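ZmpA Glycopeptidase (Clostridium perfringens, PDB 6XSX) is a multidomain metalloprotease of the M60 family, a glycopeptidase that probably cleaves the polypeptide backbone of glycosylated proteins, here represented by its catalytic module. Local coordinates at residues Trp322-Asp334 / Asp486-Phe498. Sequence-based numbering, arbitrary orientation.
Sequences WERNILPKVALDD and DGKTIGFTSTNNF. With EDO (1,2-ethanediol), chain E.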
# COMPACT_ATOMS: atom_id res chain seq x y z
N TRP A 322 4.04 -5.87 -19.67
CA TRP A 322 3.49 -5.06 -20.76
C TRP A 322 3.75 -5.78 -22.08
O TRP A 322 2.82 -6.00 -22.86
CB TRP A 322 4.07 -3.65 -20.77
CG TRP A 322 3.76 -2.77 -19.60
CD1 TRP A 322 4.67 -2.19 -18.75
CD2 TRP A 322 2.47 -2.31 -19.16
NE1 TRP A 322 4.04 -1.41 -17.83
CE2 TRP A 322 2.69 -1.46 -18.05
CE3 TRP A 322 1.15 -2.52 -19.60
CZ2 TRP A 322 1.64 -0.84 -17.37
CZ3 TRP A 322 0.12 -1.90 -18.93
CH2 TRP A 322 0.36 -1.07 -17.83
N GLU A 323 5.01 -6.17 -22.30
CA GLU A 323 5.45 -6.73 -23.57
C GLU A 323 5.14 -8.23 -23.67
O GLU A 323 4.83 -8.72 -24.75
CB GLU A 323 6.94 -6.43 -23.81
CG GLU A 323 7.25 -4.95 -24.02
CD GLU A 323 6.59 -4.28 -25.22
OE1 GLU A 323 6.63 -4.86 -26.31
OE2 GLU A 323 6.02 -3.18 -25.07
N ARG A 324 5.23 -8.96 -22.55
CA ARG A 324 5.06 -10.41 -22.58
C ARG A 324 3.59 -10.81 -22.66
O ARG A 324 3.27 -11.88 -23.16
CB ARG A 324 5.65 -11.07 -21.33
CG ARG A 324 7.16 -11.27 -21.37
CD ARG A 324 7.63 -11.88 -20.07
NE ARG A 324 9.04 -12.21 -20.19
CZ ARG A 324 9.76 -12.89 -19.29
NH1 ARG A 324 9.19 -13.33 -18.18
NH2 ARG A 324 11.04 -13.13 -19.52
N ASN A 325 2.70 -9.95 -22.13
CA ASN A 325 1.36 -10.39 -21.78
C ASN A 325 0.31 -9.42 -22.30
O ASN A 325 -0.57 -9.81 -23.06
CB ASN A 325 1.19 -10.53 -20.27
CG ASN A 325 1.42 -11.93 -19.76
OD1 ASN A 325 0.45 -12.66 -19.52
ND2 ASN A 325 2.68 -12.32 -19.59
N ILE A 326 0.38 -8.17 -21.82
CA ILE A 326 -0.76 -7.27 -21.85
C ILE A 326 -0.92 -6.70 -23.25
O ILE A 326 -1.97 -6.87 -23.86
CB ILE A 326 -0.61 -6.16 -20.77
CG1 ILE A 326 -0.54 -6.76 -19.37
CG2 ILE A 326 -1.74 -5.14 -20.89
CD1 ILE A 326 0.20 -5.92 -18.36
N LEU A 327 0.13 -6.05 -23.75
CA LEU A 327 0.03 -5.23 -24.95
C LEU A 327 -0.22 -6.08 -26.19
O LEU A 327 -1.07 -5.70 -27.00
CB LEU A 327 1.26 -4.32 -25.06
CG LEU A 327 1.33 -3.21 -24.01
CD1 LEU A 327 2.59 -2.39 -24.19
CD2 LEU A 327 0.09 -2.32 -24.08
N PRO A 328 0.44 -7.25 -26.39
CA PRO A 328 0.11 -8.13 -27.51
C PRO A 328 -1.29 -8.72 -27.41
O PRO A 328 -1.88 -9.09 -28.43
CB PRO A 328 1.11 -9.29 -27.42
CG PRO A 328 2.19 -8.80 -26.49
CD PRO A 328 1.54 -7.78 -25.57
N LYS A 329 -1.82 -8.83 -26.19
CA LYS A 329 -3.12 -9.47 -26.02
C LYS A 329 -4.22 -8.49 -26.45
O LYS A 329 -5.13 -8.88 -27.19
CB LYS A 329 -3.26 -10.03 -24.60
CG LYS A 329 -4.63 -10.61 -24.23
CD LYS A 329 -4.77 -10.94 -22.75
CE LYS A 329 -4.27 -9.83 -21.84
NZ LYS A 329 -4.39 -10.15 -20.40
N VAL A 330 -4.11 -7.21 -26.05
CA VAL A 330 -5.20 -6.25 -26.20
C VAL A 330 -5.22 -5.70 -27.62
O VAL A 330 -6.22 -5.10 -28.02
CB VAL A 330 -5.12 -5.08 -25.20
CG1 VAL A 330 -5.34 -5.51 -23.76
CG2 VAL A 330 -3.84 -4.28 -25.36
N ALA A 331 -4.12 -5.86 -28.36
CA ALA A 331 -4.01 -5.22 -29.66
C ALA A 331 -4.91 -5.90 -30.70
O ALA A 331 -5.50 -5.21 -31.53
CB ALA A 331 -2.56 -5.15 -30.09
N LEU A 332 -5.07 -7.22 -30.60
CA LEU A 332 -5.75 -8.01 -31.62
C LEU A 332 -7.21 -7.57 -31.72
O LEU A 332 -7.80 -7.15 -30.73
CB LEU A 332 -5.65 -9.50 -31.27
CG LEU A 332 -4.24 -10.05 -31.08
CD1 LEU A 332 -4.26 -11.57 -30.91
CD2 LEU A 332 -3.32 -9.65 -32.23
N ASP A 333 -7.78 -7.69 -32.92
CA ASP A 333 -9.11 -7.17 -33.20
C ASP A 333 -10.20 -8.20 -32.88
O ASP A 333 -11.33 -7.82 -32.60
CB ASP A 333 -9.20 -6.54 -34.59
CG ASP A 333 -8.65 -5.12 -34.63
OD1 ASP A 333 -8.78 -4.41 -33.61
OD2 ASP A 333 -8.10 -4.74 -35.69
N ASP A 334 -9.85 -9.49 -32.90
CA ASP A 334 -10.83 -10.53 -32.58
C ASP A 334 -10.67 -10.96 -31.12
O ASP A 334 -10.05 -11.99 -30.84
CB ASP A 334 -10.77 -11.69 -33.58
N ASP A 486 -1.99 -5.81 -43.74
CA ASP A 486 -3.07 -6.11 -44.67
C ASP A 486 -4.43 -5.76 -44.04
O ASP A 486 -5.39 -6.51 -44.18
CB ASP A 486 -3.00 -7.56 -45.17
CG ASP A 486 -1.61 -8.03 -45.59
OD1 ASP A 486 -0.87 -7.22 -46.18
OD2 ASP A 486 -1.28 -9.20 -45.30
N GLY A 487 -4.48 -4.63 -43.32
CA GLY A 487 -5.72 -4.04 -42.85
C GLY A 487 -6.19 -4.55 -41.48
O GLY A 487 -7.27 -4.18 -41.02
N LYS A 488 -5.37 -5.39 -40.84
CA LYS A 488 -5.70 -5.93 -39.52
C LYS A 488 -4.59 -5.58 -38.53
O LYS A 488 -3.41 -5.75 -38.82
CB LYS A 488 -5.93 -7.44 -39.61
N THR A 489 -4.97 -5.09 -37.34
CA THR A 489 -4.04 -4.79 -36.26
C THR A 489 -3.39 -6.10 -35.80
O THR A 489 -4.09 -7.04 -35.45
CB THR A 489 -4.76 -4.13 -35.08
OG1 THR A 489 -5.58 -3.08 -35.58
CG2 THR A 489 -3.82 -3.58 -34.03
N ILE A 490 -2.05 -6.15 -35.80
CA ILE A 490 -1.39 -7.40 -35.45
C ILE A 490 -0.55 -7.25 -34.19
O ILE A 490 -0.06 -8.25 -33.68
CB ILE A 490 -0.57 -7.98 -36.62
CG1 ILE A 490 0.48 -6.99 -37.12
CG2 ILE A 490 -1.48 -8.48 -37.74
CD1 ILE A 490 1.64 -7.64 -37.84
N GLY A 491 -0.35 -6.02 -33.71
CA GLY A 491 0.44 -5.84 -32.50
C GLY A 491 0.48 -4.39 -32.01
O GLY A 491 0.05 -3.46 -32.70
N PHE A 492 1.02 -4.23 -30.80
CA PHE A 492 1.42 -2.96 -30.24
C PHE A 492 2.57 -3.21 -29.28
O PHE A 492 2.48 -4.06 -28.41
CB PHE A 492 0.29 -2.30 -29.45
CG PHE A 492 0.65 -0.97 -28.83
CD1 PHE A 492 1.30 -0.91 -27.60
CD2 PHE A 492 0.34 0.22 -29.47
CE1 PHE A 492 1.63 0.31 -27.03
CE2 PHE A 492 0.67 1.44 -28.89
CZ PHE A 492 1.31 1.49 -27.67
N THR A 493 3.65 -2.43 -29.45
CA THR A 493 4.79 -2.56 -28.56
C THR A 493 5.16 -1.18 -28.04
O THR A 493 5.05 -0.18 -28.77
CB THR A 493 5.98 -3.21 -29.27
OG1 THR A 493 7.01 -3.31 -28.29
CG2 THR A 493 6.47 -2.42 -30.46
N SER A 494 5.60 -1.14 -26.78
CA SER A 494 6.12 0.07 -26.18
C SER A 494 7.61 0.20 -26.47
O SER A 494 8.25 1.14 -26.01
CB SER A 494 5.81 0.12 -24.70
OG SER A 494 6.58 -0.82 -23.97
N THR A 495 8.17 -0.74 -27.25
CA THR A 495 9.59 -0.72 -27.59
C THR A 495 9.80 -0.15 -28.99
O THR A 495 8.83 0.17 -29.68
CB THR A 495 10.22 -2.12 -27.46
OG1 THR A 495 9.77 -2.90 -28.57
CG2 THR A 495 9.90 -2.82 -26.16
N ASN A 496 11.07 -0.05 -29.40
CA ASN A 496 11.46 0.46 -30.71
C ASN A 496 11.51 -0.65 -31.76
O ASN A 496 12.02 -0.43 -32.85
CB ASN A 496 12.79 1.23 -30.66
CG ASN A 496 13.98 0.38 -30.23
OD1 ASN A 496 13.91 -0.85 -30.19
ND2 ASN A 496 15.08 1.03 -29.89
N ASN A 497 10.98 -1.85 -31.45
CA ASN A 497 11.07 -2.93 -32.42
C ASN A 497 9.91 -3.90 -32.27
O ASN A 497 9.52 -4.24 -31.15
CB ASN A 497 12.42 -3.66 -32.33
CG ASN A 497 12.66 -4.58 -33.50
OD1 ASN A 497 12.29 -5.75 -33.45
ND2 ASN A 497 13.21 -4.05 -34.58
N PHE A 498 9.37 -4.36 -33.40
CA PHE A 498 8.34 -5.39 -33.40
C PHE A 498 8.68 -6.48 -34.41
O PHE A 498 8.95 -6.17 -35.57
CB PHE A 498 6.99 -4.80 -33.79
CG PHE A 498 5.87 -5.81 -33.86
CD1 PHE A 498 5.27 -6.28 -32.70
CD2 PHE A 498 5.43 -6.30 -35.08
CE1 PHE A 498 4.25 -7.22 -32.76
CE2 PHE A 498 4.41 -7.24 -35.15
CZ PHE A 498 3.82 -7.70 -33.99
C1 EDO E . 8.28 3.26 -28.29
O1 EDO E . 8.02 3.79 -27.00
C2 EDO E . 9.72 3.13 -28.62
O2 EDO E . 10.54 3.92 -27.80
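Glu-323, in the first turn of helix 321-331, reaches across to the end of strand 488-493 and is gripped by three hydrogen bonds. Its chain bends at chi2 (-62°), which turns the carboxylate onto the strand. OE2 accepts from Ser-494 twice, from N on the syn side at 2.7 Å and from OG on the anti side, both tilted out of the carboxylate plane. Thr-493 OG1 donates to OE1 at 2.5 Å from above that plane. That hydroxyl also accepts from the backbone N of Thr-495, closing an ST turn that helps fix it toward the acid.

The tightly packed part is apolar. Leu-327 brings CD1 to the edge of the Phe-492 ring, 3.9 Å from its CD1, and Tyr-433 stacks on the same ring. Ala-331 presses its methyl CB to within 3.7 Å of Gly-491 C, where Ile-490 and Gly-491 form a classic beta bulge opposite Ile-483.

Beyond the helix end the contact thins toward solvent: Leu-332 lays only CD2 near Ile-490 O, and Thr-489 OG1 donates to Asp-333 OD2 at 3.0 Å, on the syn side but well out of the carboxylate plane. Arg-408 takes the other oxygen, OD1, in a salt bridge.

This peptidase helix is thus joined to an outer strand of the C-terminal four-stranded antiparallel sheet through an apolar centre between two acids; the threefold hydrogen bonding of Glu-323 should stabilise its carboxylate form.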